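Local coordinates for protein Sqt1 (Chaetomium thermophilum, PDB 4ZOY) that probably serves as a dedicated chaperone that captures a nascent ribosomal protein during its translation, through a WD40-repeat beta-propeller, at residues N80-I85 and A126-K131; I21-H24 and I30-T33; F104-G109 and M114-V119. All blocks are in the same frame, centred on the assembly; numbering follows the deposited sequence.

Interaction 1: N80-I85 and A126-K131; sequences NPIFEI and ALAQFK
Ile-82 and Phe-83 face Ala-128 and Phe-130 across a gap too wide for strand pairing, the CA atoms of Phe-83 and Phe-130 lying 7.1 Å apart, and no hydrogen bond crosses it. The contact is made mainly by side chains, though CE1 of Phe-83 also meets O of Phe-130. A classic beta bulge, in which Ile-82 and Phe-83 both sit opposite Val-49 of strand 45-51, is consistent with two consecutive residues turning toward the same neighbour.

The two phenylalanines carry most of the contact. Their planes are nearly parallel, 27° apart, but the rings are slid so far past each other, with centroids at 5.1 Å, that they barely overlap. What covers the Phe-83 ring is instead the methylene of its partner: CB of Phe-130 stands 3.5 Å from the centroid of the Phe-83 ring, directly above its centre, in a CH-pi contact. In return, CB of Phe-83 packs at 3.6 Å from CD1 of Phe-130. With its CG anti to the backbone N (chi1 -170°), Phe-83 swings its ring out over the facing strand, where a flat apolar group can lie against a methylene.

Ile-82 adds a second patch. Its CG1 takes the crowded position between N and the carbonyl carbon (chi1 67°), and the extended branch carries CD1 to the edge of the Phe-130 ring, 3.9 Å from CE1 of Phe-130. The same methyl presses tightly on Ala-128, CD1 of Ile-82 to CB of Ala-128 being 3.5 Å; a small residue suits this spot.

The contact joins the outermost strands of two successive propeller blades. Strand 83-85 is hydrogen-bonded to strand 45-51, strand 129-136 to strand 114-120, and Phe-130 also touches Val-49 and Val-119, one from each blade.

Interaction 2: I21-H24 and I30-T33; sequences IAQH and IVAT
Ala-22 and Ala-32 form the hydrogen-bonded pair at the middle of this antiparallel hairpin, with N of Ala-22 2.9 Å from O of Ala-32 and the return bond from N of Ala-32 to O of Ala-22 at 2.8 Å. Both carbonyls also receive a CA-H: CA of Ile-21 lies 3.2 Å from O of Ala-32, and CA of Val-31 approaches O of Ala-22. A third bond runs from N of His-24 to O of Ile-30 at 2.9 Å, straighter than the others (169° at the hydrogen).

Ile-21, Gln-23, Val-31 and Thr-33 share one face. Ile-21 reaches diagonally over it: with CG1 anti to the backbone N (chi1 180°), CG1 comes within 3.6 Å of CG1 of Val-31, while CG2 of Thr-33 lies a little farther off, 4.2 Å from CG1 of Ile-21. An alanine here would lose this branch and is likely to open a gap beside the Val-31 and Thr-33 methyls. The beta-branched Ile-21, Val-31 and Thr-33 suit extended strands and fill an apolar face.

At the hairpin end, CB of His-24 packs 3.9 Å from CB of Ile-30. The buried imidazole is fixed by ND1, which accepts hydrogen bonds from the backbone N of Leu-26 and Tyr-27 in the turn, probably placing the ring proton on NE2. Gln-23 joins its NE2 to Pro-28 O and its OE1 to Gly-463 N, and OG1 of Thr-33 is bonded to His-14 NE2.

Blades lie against both faces. Ile-21 meets Val-461, Val-470 and Val-472 of strands 457-461 and 468-473, whereas the small side chains of Ala-22 and Ala-32 let Phe-97 of strand 92-97 come close; strand 45-51 continues the sheet beyond strand 30-36.

Interaction 3: F104-G109 and M114-V119; sequences FLVSGG and MRVYAV
Tyr-117 turns the edge of its ring to the opposite strand, where Leu-105 O and Ser-107 OG both lie in the ring plane, the latter 4.0 Å from CE1 of Tyr-117. Beyond the ring, the Tyr-117 hydroxyl accepts the N-H of Arg-115 NE, with NE of Arg-115 to OH of Tyr-117 at 3.0 Å, in the guanidinium plane, and a weak second bond from NH2. A bend at chi3 (59°) brings the arginine back toward the tyrosine; NH1 forms a salt bridge to Glu-135, and Phe-132 adds a cation-pi contact. The Phe-104 ring, on the other face of the sheet, has Tyr-117 O at its edge and Val-116 CG1 3.8 Å from its CD1.

The hairpin is the middle pair of a WD40 blade. Ser-107 OG, hydrogen-bonded to His-88 NE2, matches the histidine–serine pair of the WD-repeat tetrad, and Tyr-117 occupies the place usually held by tryptophan. OG also rests 3.4 Å from CB of Arg-115, a closeness a hydroxymethyl group allows.

Four backbone bonds hold the strands in register: Leu-105 and Tyr-117 exchange two, as do Ser-107 and Arg-115, with N of Leu-105 2.8 Å from O of Tyr-117. Among the apolar side chains, CG1 of Val-106 presses tightly on the unbranched Met-114, 3.4 Å from its CG, a slim chain that can lie close to a valine methyl. At the far end CG2 of Val-119 lies 3.7 Å from CB of Leu-105. Val-106, Met-114 and Val-116 face the next blade, touching Phe-145, Phe-169 or Leu-171.

Overall arrangement
The three contacts lie 11 to 13 Å apart, centre to centre, on one side of an eight-bladed propeller. Interaction 2 comes first along the chain and closes before the others open; interaction 3 is nested inside the loop closed by interaction 1. Interactions 2 and 3 are hairpins within successive blades, whereas interaction 1 bridges the outer strands of those same blades and so shares a sheet with each. They touch directly: Ala-128 CB meets Ile-30 CD1, Ala-32 CB meets Leu-105 CD1, and Phe-130 meets Val-119. Strand pairing inside blades and apolar contact between them thus build the ring from its inner strands to its rim.

Interaction 1: N80-I85 and A126-K131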
ATOM      1  N   ASN A  80     -18.475   8.581 -14.432  1.00 23.19           N
ATOM      2  CA  ASN A  80     -19.585   8.748 -13.505  1.00 27.90           C
ATOM      3  C   ASN A  80     -19.609   7.630 -12.472  1.00 24.02           C
ATOM      4  O   ASN A  80     -19.569   6.455 -12.826  1.00 27.92           O
ATOM      5  CB  ASN A  80     -20.915   8.803 -14.261  1.00 31.45           C
ATOM      6  CG  ASN A  80     -20.960   9.934 -15.269  1.00 33.77           C
ATOM      7  OD1 ASN A  80     -20.963  11.107 -14.899  1.00 39.04           O
ATOM      8  ND2 ASN A  80     -20.995   9.588 -16.549  1.00 38.11           N
ATOM      9  N   PRO A  81     -19.674   7.996 -11.185  1.00 24.54           N
ATOM     10  CA  PRO A  81     -19.616   6.972 -10.134  1.00 23.97           C
ATOM     11  C   PRO A  81     -20.799   6.021 -10.158  1.00 30.15           C
ATOM     12  O   PRO A  81     -21.907   6.398 -10.549  1.00 27.50           O
ATOM     13  CB  PRO A  81     -19.621   7.787  -8.839  1.00 21.61           C
ATOM     14  CG  PRO A  81     -19.214   9.159  -9.231  1.00 29.79           C
ATOM     15  CD  PRO A  81     -19.721   9.356 -10.629  1.00 24.13           C
ATOM     16  N   ILE A  82     -20.565   4.785  -9.737  1.00 25.68           N
ATOM     17  CA  ILE A  82     -21.652   3.825  -9.606  1.00 22.81           C
ATOM     18  C   ILE A  82     -22.094   3.676  -8.153  1.00 25.21           C
ATOM     19  O   ILE A  82     -23.096   3.021  -7.866  1.00 28.89           O
ATOM     20  CB  ILE A  82     -21.262   2.453 -10.173  1.00 23.65           C
ATOM     21  CG1 ILE A  82     -20.165   1.810  -9.325  1.00 25.77           C
ATOM     22  CG2 ILE A  82     -20.827   2.579 -11.633  1.00 23.87           C
ATOM     23  CD1 ILE A  82     -19.718   0.480  -9.854  1.00 26.61           C
ATOM     24  N   PHE A  83     -21.352   4.293  -7.239  1.00 24.27           N
ATOM     25  CA  PHE A  83     -21.704   4.268  -5.822  1.00 22.10           C
ATOM     26  C   PHE A  83     -21.025   5.414  -5.099  1.00 23.16           C
ATOM     27  O   PHE A  83     -19.947   5.853  -5.498  1.00 22.45           O
ATOM     28  CB  PHE A  83     -21.312   2.934  -5.174  1.00 24.96           C
ATOM     29  CG  PHE A  83     -21.853   2.753  -3.781  1.00 24.34           C
ATOM     30  CD1 PHE A  83     -23.216   2.597  -3.568  1.00 27.59           C
ATOM     31  CD2 PHE A  83     -21.001   2.728  -2.684  1.00 25.73           C
ATOM     32  CE1 PHE A  83     -23.721   2.423  -2.289  1.00 29.32           C
ATOM     33  CE2 PHE A  83     -21.496   2.553  -1.401  1.00 24.13           C
ATOM     34  CZ  PHE A  83     -22.863   2.403  -1.204  1.00 29.13           C
ATOM     35  N   GLU A  84     -21.664   5.900  -4.039  1.00 25.29           N
ATOM     36  CA  GLU A  84     -21.101   6.962  -3.218  1.00 21.17           C
ATOM     37  C   GLU A  84     -20.916   6.475  -1.793  1.00 24.04           C
ATOM     38  O   GLU A  84     -21.807   5.842  -1.221  1.00 25.74           O
ATOM     39  CB  GLU A  84     -21.994   8.207  -3.238  1.00 26.20           C
ATOM     40  CG  GLU A  84     -22.079   8.869  -4.600  1.00 28.80           C
ATOM     41  CD  GLU A  84     -22.770  10.220  -4.555  1.00 31.22           C
ATOM     42  OE1 GLU A  84     -22.760  10.864  -3.487  1.00 32.55           O
ATOM     43  OE2 GLU A  84     -23.300  10.640  -5.603  1.00 40.96           O
ATOM     44  N   ILE A  85     -19.753   6.766  -1.223  1.00 23.09           N
ATOM     45  CA  ILE A  85     -19.464   6.377   0.144  1.00 21.30           C
ATOM     46  C   ILE A  85     -19.639   7.565   1.075  1.00 22.19           C
ATOM     47  O   ILE A  85     -18.811   8.475   1.102  1.00 21.00           O
ATOM     48  CB  ILE A  85     -18.030   5.820   0.282  1.00 21.53           C
ATOM     49  CG1 ILE A  85     -17.825   4.636  -0.665  1.00 25.96           C
ATOM     50  CG2 ILE A  85     -17.757   5.424   1.732  1.00 25.60           C
ATOM     51  CD1 ILE A  85     -16.361   4.212  -0.784  1.00 27.05           C
ATOM     52  N   ALA A 126     -26.223  -5.314 -15.051  1.00 49.03           N
ATOM     53  CA  ALA A 126     -25.304  -4.171 -15.193  1.00 48.30           C
ATOM     54  C   ALA A 126     -24.407  -3.996 -13.972  1.00 46.92           C
ATOM     55  O   ALA A 126     -23.983  -2.877 -13.641  1.00 55.33           O
ATOM     56  CB  ALA A 126     -26.075  -2.902 -15.462  1.00 47.59           C
ATOM     57  N   LEU A 127     -24.173  -5.117 -13.290  1.00 46.43           N
ATOM     58  CA  LEU A 127     -23.076  -5.268 -12.330  1.00 49.00           C
ATOM     59  C   LEU A 127     -23.215  -4.436 -11.036  1.00 49.24           C
ATOM     60  O   LEU A 127     -24.302  -4.002 -10.645  1.00 47.99           O
ATOM     61  CB  LEU A 127     -21.739  -4.907 -13.007  1.00 50.70           C
ATOM     62  CG  LEU A 127     -20.862  -6.108 -13.328  1.00 47.89           C
ATOM     63  CD1 LEU A 127     -21.284  -6.597 -14.666  1.00 51.50           C
ATOM     64  CD2 LEU A 127     -19.445  -5.660 -13.484  1.00 44.55           C
ATOM     65  N   ALA A 128     -22.048  -4.170 -10.455  1.00 48.88           N
ATOM     66  CA  ALA A 128     -21.813  -3.753  -9.075  1.00 41.27           C
ATOM     67  C   ALA A 128     -22.956  -3.132  -8.267  1.00 40.96           C
ATOM     68  O   ALA A 128     -23.480  -2.072  -8.600  1.00 48.46           O
ATOM     69  CB  ALA A 128     -20.622  -2.805  -9.055  1.00 45.00           C
ATOM     70  N   GLN A 129     -23.286  -3.808  -7.166  1.00 39.26           N
ATOM     71  CA  GLN A 129     -24.170  -3.299  -6.126  1.00 37.18           C
ATOM     72  C   GLN A 129     -23.424  -3.252  -4.790  1.00 31.75           C
ATOM     73  O   GLN A 129     -22.598  -4.120  -4.497  1.00 32.98           O
ATOM     74  CB  GLN A 129     -25.422  -4.165  -6.009  1.00 43.58           C
ATOM     75  CG  GLN A 129     -26.432  -3.959  -7.128  1.00 45.18           C
ATOM     76  CD  GLN A 129     -27.363  -2.795  -6.852  1.00 46.99           C
ATOM     77  OE1 GLN A 129     -28.273  -2.898  -6.028  1.00 56.57           O
ATOM     78  NE2 GLN A 129     -27.134  -1.677  -7.530  1.00 47.88           N
ATOM     79  N   PHE A 130     -23.718  -2.234  -3.986  1.00 32.20           N
ATOM     80  CA  PHE A 130     -23.022  -2.019  -2.722  1.00 28.81           C
ATOM     81  C   PHE A 130     -24.020  -1.749  -1.607  1.00 33.21           C
ATOM     82  O   PHE A 130     -24.907  -0.906  -1.749  1.00 39.49           O
ATOM     83  CB  PHE A 130     -22.031  -0.852  -2.846  1.00 27.55           C
ATOM     84  CG  PHE A 130     -21.028  -1.036  -3.946  1.00 28.85           C
ATOM     85  CD1 PHE A 130     -21.341  -0.687  -5.251  1.00 30.80           C
ATOM     86  CD2 PHE A 130     -19.779  -1.578  -3.683  1.00 30.74           C
ATOM     87  CE1 PHE A 130     -20.428  -0.870  -6.267  1.00 31.68           C
ATOM     88  CE2 PHE A 130     -18.861  -1.761  -4.697  1.00 26.09           C
ATOM     89  CZ  PHE A 130     -19.187  -1.412  -5.989  1.00 31.02           C
ATOM     90  N   LYS A 131     -23.875  -2.462  -0.499  1.00 29.40           N
ATOM     91  CA  LYS A 131     -24.801  -2.308   0.615  1.00 33.25           C
ATOM     92  C   LYS A 131     -24.083  -2.124   1.945  1.00 28.68           C
ATOM     93  O   LYS A 131     -23.334  -2.997   2.378  1.00 28.67           O
ATOM     94  CB  LYS A 131     -25.734  -3.516   0.699  1.00 37.12           C
ATOM     95  CG  LYS A 131     -26.715  -3.448   1.856  1.00 40.39           C
ATOM     96  CD  LYS A 131     -27.652  -4.643   1.859  1.00 45.86           C
ATOM     97  CE  LYS A 131     -28.518  -4.653   3.109  1.00 46.69           C
ATOM     98  NZ  LYS A 131     -29.123  -3.316   3.364  1.00 49.20           N
TER

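Interaction 2: I21-H24 and I30-T33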
ATOM      1  N   ILE A  21      -7.198   4.711  -2.501  1.00 13.92           N
ATOM      2  CA  ILE A  21      -7.756   4.020  -3.646  1.00 13.36           C
ATOM      3  C   ILE A  21      -7.655   2.515  -3.432  1.00 13.39           C
ATOM      4  O   ILE A  21      -6.672   2.021  -2.866  1.00 17.04           O
ATOM      5  CB  ILE A  21      -7.053   4.447  -4.956  1.00 13.31           C
ATOM      6  CG1 ILE A  21      -7.628   3.717  -6.172  1.00 14.74           C
ATOM      7  CG2 ILE A  21      -5.529   4.272  -4.856  1.00 14.88           C
ATOM      8  CD1 ILE A  21      -7.210   4.345  -7.524  1.00 15.41           C
ATOM      9  N   ALA A  22      -8.694   1.801  -3.852  1.00 13.61           N
ATOM     10  CA  ALA A  22      -8.694   0.348  -3.796  1.00 12.88           C
ATOM     11  C   ALA A  22      -9.268  -0.208  -5.083  1.00 14.33           C
ATOM     12  O   ALA A  22     -10.083   0.442  -5.745  1.00 15.92           O
ATOM     13  CB  ALA A  22      -9.480  -0.141  -2.603  1.00 15.08           C
ATOM     14  N   GLN A  23      -8.835  -1.413  -5.436  1.00 14.78           N
ATOM     15  CA  GLN A  23      -9.219  -2.056  -6.676  1.00 15.45           C
ATOM     16  C   GLN A  23      -9.781  -3.429  -6.363  1.00 15.51           C
ATOM     17  O   GLN A  23      -9.262  -4.132  -5.497  1.00 16.81           O
ATOM     18  CB  GLN A  23      -8.012  -2.161  -7.606  1.00 13.99           C
ATOM     19  CG  GLN A  23      -8.311  -2.719  -8.983  1.00 16.35           C
ATOM     20  CD  GLN A  23      -7.134  -2.528  -9.902  1.00 16.09           C
ATOM     21  OE1 GLN A  23      -5.988  -2.689  -9.489  1.00 17.00           O
ATOM     22  NE2 GLN A  23      -7.401  -2.120 -11.137  1.00 17.24           N
ATOM     23  N   HIS A  24     -10.860  -3.802  -7.034  1.00 16.92           N
ATOM     24  CA  HIS A  24     -11.456  -5.116  -6.824  1.00 20.37           C
ATOM     25  C   HIS A  24     -10.485  -6.206  -7.294  1.00 18.75           C
ATOM     26  O   HIS A  24      -9.897  -6.088  -8.366  1.00 18.63           O
ATOM     27  CB  HIS A  24     -12.786  -5.203  -7.572  1.00 18.57           C
ATOM     28  CG  HIS A  24     -13.641  -6.364  -7.167  1.00 17.67           C
ATOM     29  ND1 HIS A  24     -13.339  -7.665  -7.504  1.00 22.54           N
ATOM     30  CD2 HIS A  24     -14.801  -6.414  -6.473  1.00 21.21           C
ATOM     31  CE1 HIS A  24     -14.269  -8.470  -7.019  1.00 19.47           C
ATOM     32  NE2 HIS A  24     -15.173  -7.735  -6.399  1.00 19.69           N
ATOM     33  N   ILE A  30     -13.306  -2.142 -11.426  1.00 17.67           N
ATOM     34  CA  ILE A  30     -14.028  -1.624 -10.279  1.00 19.35           C
ATOM     35  C   ILE A  30     -13.032  -1.058  -9.281  1.00 18.92           C
ATOM     36  O   ILE A  30     -12.237  -1.790  -8.694  1.00 17.83           O
ATOM     37  CB  ILE A  30     -14.896  -2.705  -9.619  1.00 22.00           C
ATOM     38  CG1 ILE A  30     -15.901  -3.254 -10.636  1.00 24.18           C
ATOM     39  CG2 ILE A  30     -15.606  -2.152  -8.388  1.00 24.08           C
ATOM     40  CD1 ILE A  30     -16.838  -4.289 -10.069  1.00 34.16           C
ATOM     41  N   VAL A  31     -13.073   0.259  -9.119  1.00 18.28           N
ATOM     42  CA  VAL A  31     -12.114   0.986  -8.304  1.00 17.02           C
ATOM     43  C   VAL A  31     -12.840   1.952  -7.375  1.00 20.64           C
ATOM     44  O   VAL A  31     -13.765   2.642  -7.800  1.00 21.15           O
ATOM     45  CB  VAL A  31     -11.120   1.758  -9.188  1.00 19.23           C
ATOM     46  CG1 VAL A  31     -10.208   2.616  -8.354  1.00 23.98           C
ATOM     47  CG2 VAL A  31     -10.312   0.794 -10.049  1.00 18.03           C
ATOM     48  N   ALA A  32     -12.429   1.982  -6.110  1.00 16.24           N
ATOM     49  CA  ALA A  32     -12.959   2.917  -5.128  1.00 16.97           C
ATOM     50  C   ALA A  32     -11.926   3.985  -4.793  1.00 17.41           C
ATOM     51  O   ALA A  32     -10.740   3.688  -4.656  1.00 16.20           O
ATOM     52  CB  ALA A  32     -13.388   2.182  -3.866  1.00 19.61           C
ATOM     53  N   THR A  33     -12.379   5.230  -4.653  1.00 15.39           N
ATOM     54  CA  THR A  33     -11.491   6.334  -4.317  1.00 13.87           C
ATOM     55  C   THR A  33     -12.057   7.090  -3.129  1.00 15.05           C
ATOM     56  O   THR A  33     -13.260   7.124  -2.931  1.00 16.19           O
ATOM     57  CB  THR A  33     -11.279   7.286  -5.522  1.00 15.75           C
ATOM     58  OG1 THR A  33     -12.542   7.805  -5.954  1.00 17.11           O
ATOM     59  CG2 THR A  33     -10.636   6.535  -6.675  1.00 15.35           C
TER

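Interaction 3: F104-G109 and M114-V119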
ATOM      1  N   PHE A 104     -16.357  -7.625   0.239  1.00 18.00           N
ATOM      2  CA  PHE A 104     -16.624  -6.411   0.979  1.00 17.75           C
ATOM      3  C   PHE A 104     -15.744  -5.284   0.488  1.00 17.62           C
ATOM      4  O   PHE A 104     -14.633  -5.511   0.014  1.00 17.28           O
ATOM      5  CB  PHE A 104     -16.391  -6.604   2.478  1.00 19.46           C
ATOM      6  CG  PHE A 104     -17.232  -7.683   3.085  1.00 18.92           C
ATOM      7  CD1 PHE A 104     -18.490  -7.396   3.587  1.00 26.15           C
ATOM      8  CD2 PHE A 104     -16.758  -8.982   3.158  1.00 21.30           C
ATOM      9  CE1 PHE A 104     -19.267  -8.390   4.149  1.00 27.11           C
ATOM     10  CE2 PHE A 104     -17.528  -9.985   3.722  1.00 23.14           C
ATOM     11  CZ  PHE A 104     -18.788  -9.686   4.219  1.00 23.05           C
ATOM     12  N   LEU A 105     -16.279  -4.078   0.594  1.00 17.91           N
ATOM     13  CA  LEU A 105     -15.528  -2.845   0.418  1.00 16.45           C
ATOM     14  C   LEU A 105     -15.512  -2.151   1.761  1.00 17.64           C
ATOM     15  O   LEU A 105     -16.561  -1.965   2.381  1.00 19.25           O
ATOM     16  CB  LEU A 105     -16.174  -1.950  -0.647  1.00 17.95           C
ATOM     17  CG  LEU A 105     -15.609  -0.537  -0.793  1.00 19.11           C
ATOM     18  CD1 LEU A 105     -14.148  -0.568  -1.222  1.00 18.34           C
ATOM     19  CD2 LEU A 105     -16.449   0.257  -1.791  1.00 23.61           C
ATOM     20  N   VAL A 106     -14.332  -1.760   2.220  1.00 15.65           N
ATOM     21  CA  VAL A 106     -14.198  -1.170   3.532  1.00 14.94           C
ATOM     22  C   VAL A 106     -13.535   0.196   3.434  1.00 17.66           C
ATOM     23  O   VAL A 106     -12.504   0.349   2.771  1.00 17.53           O
ATOM     24  CB  VAL A 106     -13.379  -2.087   4.469  1.00 17.26           C
ATOM     25  CG1 VAL A 106     -13.415  -1.562   5.878  1.00 19.83           C
ATOM     26  CG2 VAL A 106     -13.915  -3.530   4.420  1.00 16.90           C
ATOM     27  N   SER A 107     -14.147   1.193   4.066  1.00 16.53           N
ATOM     28  CA  SER A 107     -13.555   2.522   4.104  1.00 15.86           C
ATOM     29  C   SER A 107     -13.108   2.872   5.520  1.00 15.94           C
ATOM     30  O   SER A 107     -13.735   2.475   6.501  1.00 18.23           O
ATOM     31  CB  SER A 107     -14.540   3.567   3.566  1.00 18.71           C
ATOM     32  OG  SER A 107     -15.739   3.557   4.326  1.00 19.99           O
ATOM     33  N   GLY A 108     -12.012   3.614   5.623  1.00 15.09           N
ATOM     34  CA  GLY A 108     -11.446   3.962   6.908  1.00 15.77           C
ATOM     35  C   GLY A 108     -11.095   5.423   6.946  1.00 17.84           C
ATOM     36  O   GLY A 108     -10.455   5.930   6.031  1.00 17.31           O
ATOM     37  N   GLY A 109     -11.524   6.114   7.994  1.00 17.37           N
ATOM     38  CA  GLY A 109     -11.355   7.552   8.019  1.00 20.10           C
ATOM     39  C   GLY A 109     -10.451   8.124   9.087  1.00 20.08           C
ATOM     40  O   GLY A 109     -10.062   7.450  10.047  1.00 18.53           O
ATOM     41  N   MET A 114     -14.580   2.805  10.592  1.00 21.51           N
ATOM     42  CA  MET A 114     -14.420   1.770   9.592  1.00 19.60           C
ATOM     43  C   MET A 114     -15.805   1.368   9.101  1.00 24.28           C
ATOM     44  O   MET A 114     -16.595   0.796   9.851  1.00 25.11           O
ATOM     45  CB  MET A 114     -13.669   0.561  10.162  1.00 19.99           C
ATOM     46  CG  MET A 114     -13.435  -0.525   9.138  1.00 19.58           C
ATOM     47  SD  MET A 114     -12.608  -2.019   9.757  1.00 22.65           S
ATOM     48  CE  MET A 114     -13.919  -2.741  10.764  1.00 20.05           C
ATOM     49  N   ARG A 115     -16.114   1.690   7.850  1.00 18.56           N
ATOM     50  CA  ARG A 115     -17.428   1.372   7.300  1.00 19.30           C
ATOM     51  C   ARG A 115     -17.327   0.196   6.357  1.00 18.38           C
ATOM     52  O   ARG A 115     -16.484   0.173   5.454  1.00 19.08           O
ATOM     53  CB  ARG A 115     -18.034   2.588   6.596  1.00 19.86           C
ATOM     54  CG  ARG A 115     -18.319   3.711   7.574  1.00 20.99           C
ATOM     55  CD  ARG A 115     -18.901   4.951   6.912  1.00 24.12           C
ATOM     56  NE  ARG A 115     -20.158   4.698   6.217  1.00 27.91           N
ATOM     57  CZ  ARG A 115     -21.353   4.719   6.798  1.00 27.60           C
ATOM     58  NH1 ARG A 115     -21.456   4.956   8.099  1.00 29.67           N
ATOM     59  NH2 ARG A 115     -22.444   4.492   6.077  1.00 26.14           N
ATOM     60  N   VAL A 116     -18.192  -0.789   6.583  1.00 18.31           N
ATOM     61  CA  VAL A 116     -18.170  -2.037   5.840  1.00 19.72           C
ATOM     62  C   VAL A 116     -19.367  -2.166   4.898  1.00 22.23           C
ATOM     63  O   VAL A 116     -20.526  -2.087   5.329  1.00 23.56           O
ATOM     64  CB  VAL A 116     -18.152  -3.249   6.799  1.00 20.78           C
ATOM     65  CG1 VAL A 116     -18.208  -4.551   6.020  1.00 23.26           C
ATOM     66  CG2 VAL A 116     -16.927  -3.193   7.714  1.00 20.09           C
ATOM     67  N   TYR A 117     -19.076  -2.366   3.618  1.00 21.64           N
ATOM     68  CA  TYR A 117     -20.090  -2.515   2.582  1.00 20.97           C
ATOM     69  C   TYR A 117     -20.000  -3.881   1.931  1.00 23.97           C
ATOM     70  O   TYR A 117     -18.913  -4.315   1.539  1.00 21.34           O
ATOM     71  CB  TYR A 117     -19.931  -1.436   1.499  1.00 21.34           C
ATOM     72  CG  TYR A 117     -20.074  -0.011   1.993  1.00 22.37           C
ATOM     73  CD1 TYR A 117     -19.005   0.659   2.578  1.00 23.11           C
ATOM     74  CD2 TYR A 117     -21.275   0.672   1.857  1.00 25.27           C
ATOM     75  CE1 TYR A 117     -19.128   1.957   3.028  1.00 22.73           C
ATOM     76  CE2 TYR A 117     -21.410   1.969   2.307  1.00 24.43           C
ATOM     77  CZ  TYR A 117     -20.339   2.609   2.890  1.00 26.88           C
ATOM     78  OH  TYR A 117     -20.480   3.901   3.337  1.00 25.16           O
ATOM     79  N   ALA A 118     -21.135  -4.559   1.802  1.00 24.64           N
ATOM     80  CA  ALA A 118     -21.177  -5.794   1.039  1.00 24.97           C
ATOM     81  C   ALA A 118     -21.174  -5.467  -0.449  1.00 29.03           C
ATOM     82  O   ALA A 118     -21.837  -4.525  -0.885  1.00 32.61           O
ATOM     83  CB  ALA A 118     -22.406  -6.616   1.412  1.00 28.14           C
ATOM     84  N   VAL A 119     -20.419  -6.240  -1.221  1.00 24.19           N
ATOM     85  CA  VAL A 119     -20.284  -6.000  -2.649  1.00 25.63           C
ATOM     86  C   VAL A 119     -20.842  -7.163  -3.453  1.00 32.49           C
ATOM     87  O   VAL A 119     -20.554  -8.321  -3.155  1.00 32.43           O
ATOM     88  CB  VAL A 119     -18.809  -5.788  -3.049  1.00 25.61           C
ATOM     89  CG1 VAL A 119     -18.694  -5.455  -4.534  1.00 27.27           C
ATOM     90  CG2 VAL A 119     -18.175  -4.695  -2.200  1.00 25.32           C
TER